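Local structure of butyryl-CoA dehydrogenase (Marinomonas mediterranea, 6CXT) at residues 120-125 with 155-160; 159-164 with 208-213. The protein is a flavoprotein of the acyl-CoA dehydrogenase family that binds flavin-adenine dinucleotide in a pocket completed by a second subunit. All blocks are in the same frame, centred on the assembly; numbering follows the deposited sequence.

Contact 1: 120-125 with 155-160. With FAD (flavin-adenine dinucleotide), chain D.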
loop_
_atom_site.group_PDB
_atom_site.type_symbol
_atom_site.label_atom_id
_atom_site.label_comp_id
_atom_site.label_asym_id
_atom_site.label_seq_id
_atom_site.Cartn_x
_atom_site.Cartn_y
_atom_site.Cartn_z
ATOM N N ILE B 120 33.014 25.637 3.340
ATOM C CA ILE B 120 31.818 24.822 3.027
ATOM C C ILE B 120 31.928 24.401 1.557
ATOM O O ILE B 120 32.281 25.213 0.687
ATOM C CB ILE B 120 30.524 25.667 3.222
ATOM C CG1 ILE B 120 30.488 26.230 4.644
ATOM C CG2 ILE B 120 29.256 24.866 2.796
ATOM C CD1 ILE B 120 29.187 26.912 5.071
ATOM N N ALA B 121 31.589 23.133 1.268
ATOM C CA ALA B 121 31.621 22.623 -0.094
ATOM C C ALA B 121 30.208 22.240 -0.525
ATOM O O ALA B 121 29.334 21.949 0.327
ATOM C CB ALA B 121 32.561 21.437 -0.221
ATOM N N ALA B 122 29.995 22.331 -1.832
ATOM C CA ALA B 122 28.737 22.021 -2.449
ATOM C C ALA B 122 29.062 21.062 -3.565
ATOM O O ALA B 122 30.084 21.195 -4.248
ATOM C CB ALA B 122 28.112 23.304 -3.023
ATOM N N ASN B 123 28.155 20.146 -3.835
ATOM C CA ASN B 123 28.245 19.157 -4.887
ATOM C C ASN B 123 27.422 19.637 -6.101
ATOM O O ASN B 123 26.273 19.948 -5.946
ATOM C CB ASN B 123 27.703 17.841 -4.332
ATOM C CG ASN B 123 27.756 16.718 -5.313
ATOM O OD1 ASN B 123 26.826 15.935 -5.406
ATOM N ND2 ASN B 123 28.835 16.608 -6.001
ATOM N N ALA B 124 27.982 19.635 -7.306
ATOM C CA ALA B 124 27.260 20.184 -8.435
ATOM C C ALA B 124 27.324 19.303 -9.671
ATOM O O ALA B 124 28.316 19.330 -10.427
ATOM C CB ALA B 124 27.739 21.614 -8.753
ATOM N N ILE B 125 26.255 18.534 -9.907
ATOM C CA ILE B 125 26.213 17.685 -11.111
ATOM C C ILE B 125 24.946 17.928 -11.921
ATOM O O ILE B 125 25.040 18.045 -13.149
ATOM C CB ILE B 125 26.482 16.165 -10.775
ATOM C CG1 ILE B 125 26.551 15.352 -12.071
ATOM C CG2 ILE B 125 25.353 15.578 -9.877
ATOM C CD1 ILE B 125 27.100 13.963 -11.967
ATOM N N SER B 155 22.009 23.048 -11.782
ATOM C CA SER B 155 20.678 23.618 -11.538
ATOM C C SER B 155 20.129 23.538 -10.060
ATOM O O SER B 155 19.293 24.404 -9.653
ATOM C CB SER B 155 19.699 23.052 -12.554
ATOM O OG SER B 155 19.761 21.657 -12.308
ATOM N N TYR B 156 20.613 22.582 -9.284
ATOM C CA TYR B 156 20.059 22.352 -7.916
ATOM C C TYR B 156 21.233 22.062 -7.024
ATOM O O TYR B 156 21.513 20.917 -6.687
ATOM C CB TYR B 156 19.138 21.125 -7.900
ATOM C CG TYR B 156 17.960 21.289 -8.795
ATOM C CD1 TYR B 156 16.989 22.277 -8.518
ATOM C CD2 TYR B 156 17.808 20.497 -9.931
ATOM C CE1 TYR B 156 15.920 22.465 -9.360
ATOM C CE2 TYR B 156 16.724 20.680 -10.795
ATOM C CZ TYR B 156 15.780 21.652 -10.480
ATOM O OH TYR B 156 14.695 21.903 -11.260
ATOM N N VAL B 157 21.971 23.103 -6.658
ATOM C CA VAL B 157 23.153 22.887 -5.856
ATOM C C VAL B 157 22.849 23.158 -4.385
ATOM O O VAL B 157 22.641 24.326 -4.002
ATOM C CB VAL B 157 24.290 23.810 -6.393
ATOM C CG1 VAL B 157 25.569 23.547 -5.636
ATOM C CG2 VAL B 157 24.495 23.480 -7.910
ATOM N N THR B 158 22.883 22.093 -3.556
ATOM C CA THR B 158 22.725 22.255 -2.135
ATOM C C THR B 158 23.983 22.983 -1.599
ATOM O O THR B 158 25.121 22.623 -1.982
ATOM C CB THR B 158 22.522 20.872 -1.469
ATOM O OG1 THR B 158 21.209 20.391 -1.817
ATOM C CG2 THR B 158 22.625 20.976 0.052
ATOM N N ASN B 159 23.778 23.986 -0.740
ATOM C CA ASN B 159 24.852 24.837 -0.270
ATOM C C ASN B 159 25.383 25.786 -1.363
ATOM O O ASN B 159 26.446 26.385 -1.146
ATOM C CB ASN B 159 26.044 24.030 0.302
ATOM C CG ASN B 159 25.637 23.121 1.449
ATOM O OD1 ASN B 159 24.605 23.346 2.094
ATOM N ND2 ASN B 159 26.434 22.104 1.707
ATOM N N GLY B 160 24.689 25.906 -2.488
ATOM C CA GLY B 160 25.151 26.763 -3.608
ATOM C C GLY B 160 25.564 28.165 -3.145
ATOM O O GLY B 160 26.707 28.655 -3.482
HETATM P PA FAD D . 14.013 13.846 -13.487
HETATM O O1A FAD D . 15.326 13.093 -13.587
HETATM O O2A FAD D . 13.470 14.781 -14.554
HETATM O O5B FAD D . 12.871 12.767 -13.064
HETATM C C5B FAD D . 11.460 13.087 -13.079
HETATM C C4B FAD D . 10.743 11.746 -12.820
HETATM O O4B FAD D . 11.114 10.786 -13.842
HETATM C C3B FAD D . 11.150 11.157 -11.474
HETATM O O3B FAD D . 9.973 10.480 -11.014
HETATM C C2B FAD D . 12.191 10.088 -11.875
HETATM O O2B FAD D . 12.366 9.038 -10.890
HETATM C C1B FAD D . 11.642 9.610 -13.253
HETATM N N9A FAD D . 12.746 8.987 -14.013
HETATM C C8A FAD D . 13.805 9.610 -14.595
HETATM N N7A FAD D . 14.673 8.671 -15.115
HETATM C C5A FAD D . 14.166 7.436 -14.842
HETATM C C6A FAD D . 14.535 6.018 -15.095
HETATM N N6A FAD D . 15.702 5.676 -15.747
HETATM N N1A FAD D . 13.688 5.054 -14.621
HETATM C C2A FAD D . 12.526 5.335 -13.939
HETATM N N3A FAD D . 12.135 6.608 -13.704
HETATM C C4A FAD D . 12.890 7.666 -14.110
HETATM N N1 FAD D . 21.784 17.887 -7.393
HETATM C C2 FAD D . 23.128 18.190 -7.285
HETATM O O2 FAD D . 23.818 18.022 -8.328
HETATM N N3 FAD D . 23.711 18.658 -6.145
HETATM C C4 FAD D . 22.975 18.914 -5.044
HETATM O O4 FAD D . 23.520 19.346 -4.028
HETATM C C4X FAD D . 21.500 18.626 -5.084
HETATM N N5 FAD D . 20.673 18.876 -4.043
HETATM C C5X FAD D . 19.327 18.678 -4.103
HETATM C C6 FAD D . 18.549 18.983 -2.954
HETATM C C7 FAD D . 17.151 18.804 -3.003
HETATM C C7M FAD D . 16.329 19.167 -1.791
HETATM C C8 FAD D . 16.505 18.299 -4.227
HETATM C C8M FAD D . 15.029 18.092 -4.276
HETATM C C9 FAD D . 17.275 17.963 -5.361
HETATM C C9A FAD D . 18.677 18.139 -5.320
HETATM N N10 FAD D . 19.509 17.849 -6.448
HETATM C C10 FAD D . 20.923 18.093 -6.345
HETATM C "C1'" FAD D . 18.954 17.353 -7.699
HETATM C "C2'" FAD D . 18.550 15.870 -7.520
HETATM O "O2'" FAD D . 19.670 14.974 -7.421
HETATM C "C3'" FAD D . 17.574 15.507 -8.627
HETATM O "O3'" FAD D . 16.379 16.277 -8.385
HETATM C "C4'" FAD D . 17.282 14.017 -8.879
HETATM O "O4'" FAD D . 18.476 13.347 -9.397
HETATM C "C5'" FAD D . 16.147 13.838 -9.897
HETATM O "O5'" FAD D . 16.456 14.631 -11.049
HETATM P P FAD D . 15.354 15.591 -11.634
HETATM O O1P FAD D . 15.890 16.281 -12.892
HETATM O O2P FAD D . 14.786 16.537 -10.592
HETATM O O3P FAD D . 14.121 14.683 -12.112
HETATM O O HOH W 1 25.731 19.990 -2.479
#

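Contact 2: 159-164 with 208-213. With FAD (flavin-adenine dinucleotide), chain D.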
loop_
_atom_site.group_PDB
_atom_site.type_symbol
_atom_site.label_atom_id
_atom_site.label_comp_id
_atom_site.label_asym_id
_atom_site.label_seq_id
_atom_site.Cartn_x
_atom_site.Cartn_y
_atom_site.Cartn_z
ATOM N N ASN B 159 23.778 23.986 -0.740
ATOM C CA ASN B 159 24.852 24.837 -0.270
ATOM C C ASN B 159 25.383 25.786 -1.363
ATOM O O ASN B 159 26.446 26.385 -1.146
ATOM C CB ASN B 159 26.044 24.030 0.302
ATOM C CG ASN B 159 25.637 23.121 1.449
ATOM O OD1 ASN B 159 24.605 23.346 2.094
ATOM N ND2 ASN B 159 26.434 22.104 1.707
ATOM N N GLY B 160 24.689 25.906 -2.488
ATOM C CA GLY B 160 25.151 26.763 -3.608
ATOM C C GLY B 160 25.564 28.165 -3.145
ATOM O O GLY B 160 26.707 28.655 -3.482
ATOM N N SER B 161 24.680 28.830 -2.383
ATOM C CA SER B 161 24.950 30.222 -1.971
ATOM C C SER B 161 26.088 30.378 -0.961
ATOM O O SER B 161 26.798 31.382 -0.975
ATOM C CB SER B 161 23.683 30.918 -1.448
ATOM O OG SER B 161 23.180 30.132 -0.370
ATOM N N ILE B 162 26.319 29.365 -0.131
ATOM C CA ILE B 162 27.288 29.439 0.969
ATOM C C ILE B 162 28.617 28.750 0.655
ATOM O O ILE B 162 29.512 28.723 1.504
ATOM C CB ILE B 162 26.652 28.874 2.295
ATOM C CG1 ILE B 162 26.184 27.423 2.068
ATOM C CG2 ILE B 162 25.482 29.804 2.726
ATOM C CD1 ILE B 162 25.733 26.742 3.357
ATOM N N ALA B 163 28.704 28.160 -0.544
ATOM C CA ALA B 163 29.837 27.284 -0.867
ATOM C C ALA B 163 31.119 28.129 -1.064
ATOM O O ALA B 163 31.101 29.161 -1.782
ATOM C CB ALA B 163 29.552 26.481 -2.142
ATOM N N ASP B 164 32.193 27.621 -0.472
ATOM C CA ASP B 164 33.564 28.084 -0.711
ATOM C C ASP B 164 34.224 27.302 -1.835
ATOM O O ASP B 164 35.158 27.808 -2.456
ATOM C CB ASP B 164 34.380 27.999 0.562
ATOM C CG ASP B 164 33.843 28.914 1.609
ATOM O OD1 ASP B 164 33.785 30.131 1.351
ATOM O OD2 ASP B 164 33.399 28.428 2.668
ATOM N N PRO B 208 20.602 25.609 1.787
ATOM C CA PRO B 208 20.351 26.419 0.597
ATOM C C PRO B 208 20.321 25.546 -0.649
ATOM O O PRO B 208 21.074 24.561 -0.717
ATOM C CB PRO B 208 21.609 27.325 0.502
ATOM C CG PRO B 208 22.148 27.329 1.843
ATOM C CD PRO B 208 21.870 25.961 2.440
ATOM N N LEU B 209 19.475 25.899 -1.607
ATOM C CA LEU B 209 19.459 25.208 -2.906
ATOM C C LEU B 209 19.536 26.297 -3.983
ATOM O O LEU B 209 18.736 27.220 -4.015
ATOM C CB LEU B 209 18.158 24.361 -3.076
ATOM C CG LEU B 209 18.175 23.418 -4.268
ATOM C CD1 LEU B 209 19.270 22.357 -4.193
ATOM C CD2 LEU B 209 16.812 22.721 -4.404
ATOM N N ASN B 210 20.479 26.159 -4.920
ATOM C CA ASN B 210 20.683 27.259 -5.850
ATOM C C ASN B 210 21.079 26.813 -7.251
ATOM O O ASN B 210 21.749 25.799 -7.433
ATOM C CB ASN B 210 21.906 28.127 -5.358
ATOM C CG ASN B 210 21.807 28.521 -3.921
ATOM O OD1 ASN B 210 22.221 27.766 -3.047
ATOM N ND2 ASN B 210 21.277 29.729 -3.658
ATOM N N GLN B 211 20.745 27.656 -8.209
ATOM C CA GLN B 211 21.342 27.557 -9.550
ATOM C C GLN B 211 22.776 28.183 -9.474
ATOM O O GLN B 211 22.960 29.234 -8.828
ATOM C CB GLN B 211 20.468 28.343 -10.510
ATOM C CG GLN B 211 20.801 28.088 -11.960
ATOM C CD GLN B 211 19.621 28.403 -12.820
ATOM O OE1 GLN B 211 19.157 29.546 -12.856
ATOM N NE2 GLN B 211 19.092 27.385 -13.491
ATOM N N VAL B 212 23.737 27.525 -10.119
ATOM C CA VAL B 212 25.118 28.026 -10.150
ATOM C C VAL B 212 25.526 27.955 -11.614
ATOM O O VAL B 212 25.304 26.909 -12.261
ATOM C CB VAL B 212 26.114 27.218 -9.293
ATOM C CG1 VAL B 212 27.515 27.902 -9.330
ATOM C CG2 VAL B 212 25.647 27.098 -7.819
ATOM N N PHE B 213 26.040 29.078 -12.145
ATOM C CA PHE B 213 26.516 29.131 -13.555
ATOM C C PHE B 213 28.054 29.311 -13.576
ATOM O O PHE B 213 28.619 30.035 -12.738
ATOM C CB PHE B 213 25.774 30.197 -14.399
ATOM C CG PHE B 213 25.971 30.002 -15.897
ATOM C CD1 PHE B 213 25.135 29.127 -16.636
ATOM C CD2 PHE B 213 27.051 30.642 -16.602
ATOM C CE1 PHE B 213 25.348 28.917 -18.018
ATOM C CE2 PHE B 213 27.254 30.417 -17.985
ATOM C CZ PHE B 213 26.409 29.557 -18.684
HETATM P PA FAD D . 14.013 13.846 -13.487
HETATM O O1A FAD D . 15.326 13.093 -13.587
HETATM O O2A FAD D . 13.470 14.781 -14.554
HETATM O O5B FAD D . 12.871 12.767 -13.064
HETATM C C5B FAD D . 11.460 13.087 -13.079
HETATM C C4B FAD D . 10.743 11.746 -12.820
HETATM O O4B FAD D . 11.114 10.786 -13.842
HETATM C C3B FAD D . 11.150 11.157 -11.474
HETATM O O3B FAD D . 9.973 10.480 -11.014
HETATM C C2B FAD D . 12.191 10.088 -11.875
HETATM O O2B FAD D . 12.366 9.038 -10.890
HETATM C C1B FAD D . 11.642 9.610 -13.253
HETATM N N9A FAD D . 12.746 8.987 -14.013
HETATM C C8A FAD D . 13.805 9.610 -14.595
HETATM N N7A FAD D . 14.673 8.671 -15.115
HETATM C C5A FAD D . 14.166 7.436 -14.842
HETATM C C6A FAD D . 14.535 6.018 -15.095
HETATM N N6A FAD D . 15.702 5.676 -15.747
HETATM N N1A FAD D . 13.688 5.054 -14.621
HETATM C C2A FAD D . 12.526 5.335 -13.939
HETATM N N3A FAD D . 12.135 6.608 -13.704
HETATM C C4A FAD D . 12.890 7.666 -14.110
HETATM N N1 FAD D . 21.784 17.887 -7.393
HETATM C C2 FAD D . 23.128 18.190 -7.285
HETATM O O2 FAD D . 23.818 18.022 -8.328
HETATM N N3 FAD D . 23.711 18.658 -6.145
HETATM C C4 FAD D . 22.975 18.914 -5.044
HETATM O O4 FAD D . 23.520 19.346 -4.028
HETATM C C4X FAD D . 21.500 18.626 -5.084
HETATM N N5 FAD D . 20.673 18.876 -4.043
HETATM C C5X FAD D . 19.327 18.678 -4.103
HETATM C C6 FAD D . 18.549 18.983 -2.954
HETATM C C7 FAD D . 17.151 18.804 -3.003
HETATM C C7M FAD D . 16.329 19.167 -1.791
HETATM C C8 FAD D . 16.505 18.299 -4.227
HETATM C C8M FAD D . 15.029 18.092 -4.276
HETATM C C9 FAD D . 17.275 17.963 -5.361
HETATM C C9A FAD D . 18.677 18.139 -5.320
HETATM N N10 FAD D . 19.509 17.849 -6.448
HETATM C C10 FAD D . 20.923 18.093 -6.345
HETATM C "C1'" FAD D . 18.954 17.353 -7.699
HETATM C "C2'" FAD D . 18.550 15.870 -7.520
HETATM O "O2'" FAD D . 19.670 14.974 -7.421
HETATM C "C3'" FAD D . 17.574 15.507 -8.627
HETATM O "O3'" FAD D . 16.379 16.277 -8.385
HETATM C "C4'" FAD D . 17.282 14.017 -8.879
HETATM O "O4'" FAD D . 18.476 13.347 -9.397
HETATM C "C5'" FAD D . 16.147 13.838 -9.897
HETATM O "O5'" FAD D . 16.456 14.631 -11.049
HETATM P P FAD D . 15.354 15.591 -11.634
HETATM O O1P FAD D . 15.890 16.281 -12.892
HETATM O O2P FAD D . 14.786 16.537 -10.592
HETATM O O3P FAD D . 14.121 14.683 -12.112
#

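Contact 1: 120-125 with 155-160
The flat carboxamide of Asn159 holds Ala121 O close to its own plane, with ND2 donating over 3.2 Å in a nearly straight bond (166°). ND2 also donates to Ala86 O, from helix 81-101; the Ile120 and Asn159 side chains cross at about a right angle, CG2 nearest ND2. The Tyr156 ring has Ser155 CB above one face, toward the rim, and Tyr156 CB lies over one face of the flavin, 3.6 Å from FAD N10. This is the flavin-binding region of the middle beta domain of the acyl-CoA dehydrogenase fold. Strands 121-124 and 155-158, roughly antiparallel (152°), belong to different sheets and meet through side chains, water and flavin. Val157, with CG1 anti to its backbone N (chi1 -176°), sets CG1 3.7 Å from Ala122 CB and CG2 3.8 Å from Ala124 CB. Near the ring plane, at the flavin rim, FAD N3 donates to Asn123 O and Ile125 N to FAD O2; Thr158 N reaches FAD O4 from the Tyr156 side, well out of the plane. Asn123 OD1 binds FK4. One water accepts from Asn123 N and donates to both Thr158 O and FAD O4. At the type II turn Val157-Gly160, Thr158 OG1 donates to FAD N5 at 2.7 Å, near the ring plane.

Contact 2: 159-164 with 208-213
Asn159 N donates to Pro208 O over 2.8 Å, with 151° at the hydrogen. A second bond comes from the loop further on: Ser161 N reaches Asn210 OD1 at 2.8 Å, but the angle at the hydrogen is only 134°, so it counts as weak. Gly160 N also lies near that oxygen, at too poor an angle to bond. The rest of the Asn210 amide is held through ND2, which donates to Asp198 OD1 and Gly196 O; Asp198 OD1 is also the partner of Ser161 OG. These bonds probably fix the rotation of the amide and present OD1 to the turn.

Packing surrounds this polar centre. The Ser161 hydroxyl sits between its own backbone N and carbonyl carbon (chi1 57°), which brings OG to 3.3 Å from Pro208 CB. The Ile162 side chain crosses the proline ring at about a right angle, CD1 lying 3.9 Å from Pro208 CG. Gly160, having no side chain, lets its CA settle 3.9 Å from Asn210 CB, with Val212 CG2 close by. Leu209 points away from the loop and rests CD1 3.7 Å from FAD C6, while packing on Leu344 of the second subunit. The Asn159-Pro208 bond extends the antiparallel pairing of strands 147-158 and 209-220 by one residue beyond the ends of both, in the antiparallel sheet of the acyl-CoA dehydrogenase middle domain beside the flavin.

In the fold
Contacts 1 and 2 have centres about 5 Å apart and share the turn residues Asn159 and Gly160. Asn159 faces both ways: its ND2 bonds Ala121 O in contact 1, while its backbone N bonds Pro208 O in contact 2. Val157 N and Asn210 O, 2.8 Å apart in a probable hydrogen bond, join neighbouring strands of one sheet. Toward the other sheet, the residue leading into strand 121-124 is tied to the end of the loop by a probable bond between Ile120 O and Asp164 N (2.7 Å), beside Ala122 CB packed on Ala163 CB at 3.6 Å. Both contacts meet FAD: contact 1 through its polar pyrimidine part and N5, contact 2 through Leu209. Arg336 O and Arg268 NE of the second subunit add further bonds.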